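PDB 6D21: FERM, RhoGEF and pleckstrin domain protein 2 from Danio rerio, which probably acts as a guanine nucleotide exchange factor for RAC1 in semaphorin signalling and actin remodelling, the piece here being its FERM domain. Local coordinates for residues 47-52 with 75-80; 85-90 with 179-184. All blocks are in the same frame, centred on the assembly; numbering follows the deposited sequence.

Contact 1 (47-52 with 75-80); sequences LEFQNL and TLFRLS
E48 and R78 face each other as a hydrogen-bonded antiparallel pair, and their side chains meet on one face of the sheet. R78 is extended from CG to NE and crosses E48 obliquely, with the guanidinium edge at the carboxylate. Both NE and NH1 point at a single oxygen, E48 OE2, with R78 NH1 to E48 OE2 at 2.9 Å and R78 NE to E48 OE2 at 3.0 Å. The two planar groups are tilted 44° apart. NE and NH1 reach E48 OE2 from above the carboxylate plane, while OE2 lies close to the plane of the guanidinium. S80 OG donates to E48 OE2 at 2.7 Å, on the anti side but tilted out of the carboxylate plane. R106 of helix 94-110 bonds to S80 OG as well, and W56 makes a cation-pi contact with R78.

On the other face F49 and F77 form a non-hydrogen-bonded pair. F49 CB sits over a face of the F77 ring, 3.9 Å from its centroid, which is a CH-pi contact. F49 CG lies between the backbone N and the carbonyl carbon (chi1 64°), and its ring leads away from the partner strand. The two rings are oblique, with planes at 47°. L47 shares this apolar face, its CD2 lying 3.8 Å from L79 CA. Helix 26-36 packs on L47 and L79.

The backbones are joined by E48 N to R78 O, R78 N to E48 O at 2.8 Å, and Q50 N to L76 O. These two strands are neighbours in the mixed sheet of the ubiquitin-like N-terminal FERM lobe. The chemistry divides by face: one is hydrocarbon, while on the other three donors converge on one glutamate oxygen. That convergence probably stabilises E48 as the carboxylate and offsets the closeness of R78 to R106.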
loop_
_atom_site.group_PDB
_atom_site.type_symbol
_atom_site.label_atom_id
_atom_site.label_comp_id
_atom_site.label_asym_id
_atom_site.label_seq_id
_atom_site.Cartn_x
_atom_site.Cartn_y
_atom_site.Cartn_z
ATOM N N LEU A 47 -8.253 -1.216 -6.554
ATOM C CA LEU A 47 -7.998 -0.114 -7.462
ATOM C C LEU A 47 -8.245 1.203 -6.729
ATOM O O LEU A 47 -9.237 1.335 -6.017
ATOM C CB LEU A 47 -8.904 -0.202 -8.695
ATOM C CG LEU A 47 -8.659 -1.342 -9.678
ATOM C CD1 LEU A 47 -9.728 -1.323 -10.773
ATOM C CD2 LEU A 47 -7.258 -1.221 -10.287
ATOM N N GLU A 48 -7.349 2.168 -6.895
ATOM C CA GLU A 48 -7.656 3.524 -6.469
ATOM C C GLU A 48 -7.685 4.464 -7.668
ATOM O O GLU A 48 -7.127 4.158 -8.714
ATOM C CB GLU A 48 -6.655 4.029 -5.417
ATOM C CG GLU A 48 -5.361 3.301 -5.328
ATOM C CD GLU A 48 -4.505 3.768 -4.160
ATOM O OE1 GLU A 48 -5.064 4.358 -3.199
ATOM O OE2 GLU A 48 -3.278 3.598 -4.233
ATOM N N PHE A 49 -8.341 5.604 -7.507
ATOM C CA PHE A 49 -8.396 6.609 -8.552
ATOM C C PHE A 49 -8.075 7.973 -7.962
ATOM O O PHE A 49 -8.116 8.151 -6.745
ATOM C CB PHE A 49 -9.772 6.620 -9.226
ATOM C CG PHE A 49 -10.892 7.019 -8.308
ATOM C CD1 PHE A 49 -11.567 6.060 -7.557
ATOM C CD2 PHE A 49 -11.271 8.356 -8.194
ATOM C CE1 PHE A 49 -12.603 6.425 -6.702
ATOM C CE2 PHE A 49 -12.303 8.732 -7.349
ATOM C CZ PHE A 49 -12.971 7.762 -6.599
ATOM N N GLN A 50 -7.743 8.926 -8.826
ATOM C CA GLN A 50 -7.417 10.273 -8.374
ATOM C C GLN A 50 -8.645 11.150 -8.451
ATOM O O GLN A 50 -9.221 11.296 -9.527
ATOM C CB GLN A 50 -6.288 10.879 -9.216
ATOM C CG GLN A 50 -4.972 10.953 -8.508
ATOM C CD GLN A 50 -3.905 11.690 -9.294
ATOM O OE1 GLN A 50 -3.943 11.757 -10.521
ATOM N NE2 GLN A 50 -2.929 12.230 -8.581
ATOM N N ASN A 51 -9.058 11.725 -7.322
ATOM C CA ASN A 51 -10.192 12.649 -7.343
ATOM C C ASN A 51 -9.749 14.008 -7.907
ATOM O O ASN A 51 -8.614 14.147 -8.350
ATOM C CB ASN A 51 -10.834 12.806 -5.951
ATOM C CG ASN A 51 -9.900 13.443 -4.906
ATOM O OD1 ASN A 51 -8.831 13.977 -5.222
ATOM N ND2 ASN A 51 -10.341 13.420 -3.653
ATOM N N LEU A 52 -10.626 15.006 -7.913
ATOM C CA LEU A 52 -10.262 16.244 -8.599
ATOM C C LEU A 52 -9.271 17.096 -7.793
ATOM O O LEU A 52 -8.640 18.004 -8.357
ATOM C CB LEU A 52 -11.510 17.059 -8.975
ATOM C CG LEU A 52 -11.761 17.014 -10.489
ATOM C CD1 LEU A 52 -12.959 17.825 -10.887
ATOM C CD2 LEU A 52 -10.537 17.503 -11.244
ATOM N N THR A 75 -10.114 9.972 -15.914
ATOM C CA THR A 75 -9.574 9.702 -14.583
ATOM C C THR A 75 -8.551 8.568 -14.587
ATOM O O THR A 75 -8.745 7.532 -15.218
ATOM C CB THR A 75 -10.711 9.363 -13.606
ATOM O OG1 THR A 75 -11.674 10.425 -13.632
ATOM C CG2 THR A 75 -10.182 9.189 -12.189
ATOM N N LEU A 76 -7.454 8.771 -13.872
ATOM C CA LEU A 76 -6.447 7.740 -13.739
ATOM C C LEU A 76 -6.803 6.810 -12.587
ATOM O O LEU A 76 -7.064 7.270 -11.465
ATOM C CB LEU A 76 -5.059 8.346 -13.516
ATOM C CG LEU A 76 -3.922 7.320 -13.440
ATOM C CD1 LEU A 76 -3.879 6.457 -14.700
ATOM C CD2 LEU A 76 -2.592 8.017 -13.207
ATOM N N PHE A 77 -6.850 5.515 -12.894
ATOM C CA PHE A 77 -6.954 4.456 -11.879
ATOM C C PHE A 77 -5.634 3.741 -11.808
ATOM O O PHE A 77 -4.890 3.709 -12.796
ATOM C CB PHE A 77 -8.043 3.428 -12.213
ATOM C CG PHE A 77 -9.428 3.993 -12.261
ATOM C CD1 PHE A 77 -9.822 4.823 -13.304
ATOM C CD2 PHE A 77 -10.349 3.669 -11.282
ATOM C CE1 PHE A 77 -11.102 5.344 -13.360
ATOM C CE2 PHE A 77 -11.630 4.176 -11.336
ATOM C CZ PHE A 77 -12.008 5.017 -12.375
ATOM N N ARG A 78 -5.341 3.138 -10.658
ATOM C CA ARG A 78 -4.134 2.346 -10.557
ATOM C C ARG A 78 -4.346 1.127 -9.649
ATOM O O ARG A 78 -5.121 1.162 -8.682
ATOM C CB ARG A 78 -2.958 3.172 -10.038
ATOM C CG ARG A 78 -3.034 3.492 -8.561
ATOM C CD ARG A 78 -1.836 4.372 -8.123
ATOM N NE ARG A 78 -1.928 4.653 -6.694
ATOM C CZ ARG A 78 -1.097 5.443 -6.031
ATOM N NH1 ARG A 78 -1.268 5.625 -4.731
ATOM N NH2 ARG A 78 -0.093 6.026 -6.663
ATOM N N LEU A 79 -3.664 0.051 -10.000
ATOM C CA LEU A 79 -3.635 -1.149 -9.162
ATOM C C LEU A 79 -2.798 -0.876 -7.905
ATOM O O LEU A 79 -1.721 -0.286 -8.004
ATOM C CB LEU A 79 -3.049 -2.318 -9.952
ATOM C CG LEU A 79 -3.023 -3.670 -9.230
ATOM C CD1 LEU A 79 -4.460 -4.155 -8.961
ATOM C CD2 LEU A 79 -2.262 -4.622 -10.098
ATOM N N SER A 80 -3.291 -1.290 -6.732
ATOM C CA SER A 80 -2.568 -1.094 -5.479
ATOM C C SER A 80 -2.809 -2.273 -4.537
ATOM O O SER A 80 -3.896 -2.873 -4.564
ATOM C CB SER A 80 -2.998 0.208 -4.779
ATOM O OG SER A 80 -2.668 1.346 -5.555
#

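Contact 2 (85-90 with 179-184); sequences PPDPGQ and VLEIAR
R184 sends CG between its backbone N and carbonyl carbon (chi1 74°), then runs extended to NE, which takes the chain obliquely across D87. D87 has CG anti to its own N (chi1 -180°), and this carries the carboxylate across to the helix. R184 CD touches D87 OD1 at 3.5 Å. The ion pair from D87 OD1 to R184 NE is long, 3.8 Å, and OD1 lies well out of the guanidinium plane, so only charge acts there. The N-H groups are aimed at E181 instead. NE and NH1 both bond to E181 OE2, with R184 NE to E181 OE2 at 2.9 Å.

E181 OE1 comes to 3.1 Å from D87 OD1. These are two acceptors, and the closeness is probably made tolerable by R184. One water donates to both D87 OD2 and E181 OE1, and so bridges the two carboxylates. A second water joins P86 O to R184 O. An alanine at R184 would remove the guanidinium, which would probably leave D87 and E181 facing each other with their charges poorly balanced.

D87 OD2 also accepts from Q90 NE2, and OD1 takes a weak bond from G89 N. Beneath the charged groups the contact is apolar: L180 CD2 lies 4.1 Å from P88 CB, and F100 and I104 of helix 94-110 also touch L180. The D87, E181, R184 salt-bridge network, with its waters and the P88-L180 packing, joins the loop leading into helix 94-110 to the C-terminal part of helix 172-183, in the helical central FERM lobe.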
loop_
_atom_site.group_PDB
_atom_site.type_symbol
_atom_site.label_atom_id
_atom_site.label_comp_id
_atom_site.label_asym_id
_atom_site.label_seq_id
_atom_site.Cartn_x
_atom_site.Cartn_y
_atom_site.Cartn_z
ATOM N N PRO A 85 -0.125 -8.841 3.792
ATOM C CA PRO A 85 -0.035 -9.969 4.730
ATOM C C PRO A 85 1.257 -9.883 5.520
ATOM O O PRO A 85 2.173 -9.180 5.094
ATOM C CB PRO A 85 -0.045 -11.196 3.814
ATOM C CG PRO A 85 0.581 -10.701 2.524
ATOM C CD PRO A 85 0.285 -9.212 2.425
ATOM N N PRO A 86 1.348 -10.607 6.644
ATOM C CA PRO A 86 2.564 -10.525 7.450
ATOM C C PRO A 86 3.826 -10.913 6.672
ATOM O O PRO A 86 4.883 -10.364 6.953
ATOM C CB PRO A 86 2.293 -11.499 8.601
ATOM C CG PRO A 86 1.106 -12.266 8.215
ATOM C CD PRO A 86 0.307 -11.411 7.299
ATOM N N ASP A 87 3.725 -11.813 5.695
ATOM C CA ASP A 87 4.920 -12.188 4.938
ATOM C C ASP A 87 4.612 -12.481 3.475
ATOM O O ASP A 87 4.343 -13.627 3.102
ATOM C CB ASP A 87 5.607 -13.400 5.599
ATOM C CG ASP A 87 6.870 -13.837 4.861
ATOM O OD1 ASP A 87 7.298 -13.130 3.916
ATOM O OD2 ASP A 87 7.447 -14.881 5.234
ATOM N N PRO A 88 4.698 -11.448 2.628
ATOM C CA PRO A 88 4.390 -11.588 1.202
ATOM C C PRO A 88 5.332 -12.566 0.493
ATOM O O PRO A 88 4.994 -13.094 -0.572
ATOM C CB PRO A 88 4.545 -10.152 0.653
ATOM C CG PRO A 88 5.140 -9.347 1.740
ATOM C CD PRO A 88 4.899 -10.044 3.034
ATOM N N GLY A 89 6.497 -12.802 1.090
ATOM C CA GLY A 89 7.422 -13.807 0.612
ATOM C C GLY A 89 6.794 -15.194 0.628
ATOM O O GLY A 89 7.261 -16.094 -0.063
ATOM N N GLN A 90 5.721 -15.370 1.395
ATOM C CA GLN A 90 5.058 -16.675 1.448
ATOM C C GLN A 90 3.865 -16.772 0.521
ATOM O O GLN A 90 3.166 -17.771 0.515
ATOM C CB GLN A 90 4.624 -17.002 2.867
ATOM C CG GLN A 90 5.806 -17.362 3.732
ATOM C CD GLN A 90 5.389 -17.918 5.045
ATOM O OE1 GLN A 90 4.817 -19.007 5.112
ATOM N NE2 GLN A 90 5.677 -17.185 6.113
ATOM N N VAL A 179 13.698 -8.376 -1.733
ATOM C CA VAL A 179 13.019 -7.098 -1.477
ATOM C C VAL A 179 11.912 -7.319 -0.445
ATOM O O VAL A 179 11.803 -6.577 0.518
ATOM C CB VAL A 179 12.425 -6.496 -2.757
ATOM C CG1 VAL A 179 11.439 -5.369 -2.413
ATOM C CG2 VAL A 179 13.529 -6.024 -3.661
ATOM N N LEU A 180 11.108 -8.366 -0.636
ATOM C CA LEU A 180 10.017 -8.641 0.294
ATOM C C LEU A 180 10.525 -8.985 1.690
ATOM O O LEU A 180 9.978 -8.505 2.677
ATOM C CB LEU A 180 9.133 -9.776 -0.218
ATOM C CG LEU A 180 8.468 -9.506 -1.556
ATOM C CD1 LEU A 180 7.743 -10.755 -2.023
ATOM C CD2 LEU A 180 7.526 -8.355 -1.418
ATOM N N GLU A 181 11.554 -9.827 1.776
ATOM C CA GLU A 181 12.085 -10.230 3.078
ATOM C C GLU A 181 12.639 -9.038 3.865
ATOM O O GLU A 181 12.476 -8.966 5.090
ATOM C CB GLU A 181 13.172 -11.299 2.913
ATOM C CG GLU A 181 12.596 -12.691 2.817
ATOM C CD GLU A 181 11.460 -12.904 3.805
ATOM O OE1 GLU A 181 10.323 -13.182 3.356
ATOM O OE2 GLU A 181 11.708 -12.782 5.027
ATOM N N ILE A 182 13.296 -8.112 3.162
ATOM C CA ILE A 182 13.827 -6.905 3.809
ATOM C C ILE A 182 12.667 -6.024 4.265
ATOM O O ILE A 182 12.589 -5.606 5.435
ATOM C CB ILE A 182 14.748 -6.096 2.865
ATOM C CG1 ILE A 182 16.029 -6.883 2.562
ATOM C CG2 ILE A 182 15.095 -4.741 3.471
ATOM C CD1 ILE A 182 16.779 -6.357 1.379
ATOM N N ALA A 183 11.745 -5.774 3.340
ATOM C CA ALA A 183 10.710 -4.791 3.582
ATOM C C ALA A 183 9.735 -5.231 4.674
ATOM O O ALA A 183 9.270 -4.413 5.468
ATOM C CB ALA A 183 9.961 -4.489 2.288
ATOM N N ARG A 184 9.419 -6.520 4.720
ATOM C CA ARG A 184 8.421 -6.977 5.672
ATOM C C ARG A 184 8.896 -6.795 7.113
ATOM O O ARG A 184 8.096 -6.880 8.040
ATOM C CB ARG A 184 8.061 -8.439 5.425
ATOM C CG ARG A 184 9.127 -9.419 5.879
ATOM C CD ARG A 184 8.508 -10.744 6.247
ATOM N NE ARG A 184 9.516 -11.723 6.602
ATOM C CZ ARG A 184 9.810 -12.075 7.849
ATOM N NH1 ARG A 184 10.753 -12.976 8.068
ATOM N NH2 ARG A 184 9.163 -11.531 8.874
HETATM O O HOH W 1 5.435 -7.655 8.239
HETATM O O HOH W 2 9.279 -15.934 3.461
#

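How the contacts relate
Contact 1 and contact 2 lie in different lobes of the FERM domain. Contact 1 pairs strands within the ubiquitin-like N-terminal lobe. Contact 2 belongs to the helical central lobe. Their centres are 25 Å apart, and their nearest atoms are about 10 Å apart, so they do not touch. They lie on opposite sides of the chain's centre. Along the chain they follow in series: strand 76-81 ends contact 1 and leads directly into the loop of contact 2. Helix 94-110 is their common neighbour. R106 reaches the polar side of contact 1, and its F100 and I104 lie against contact 2.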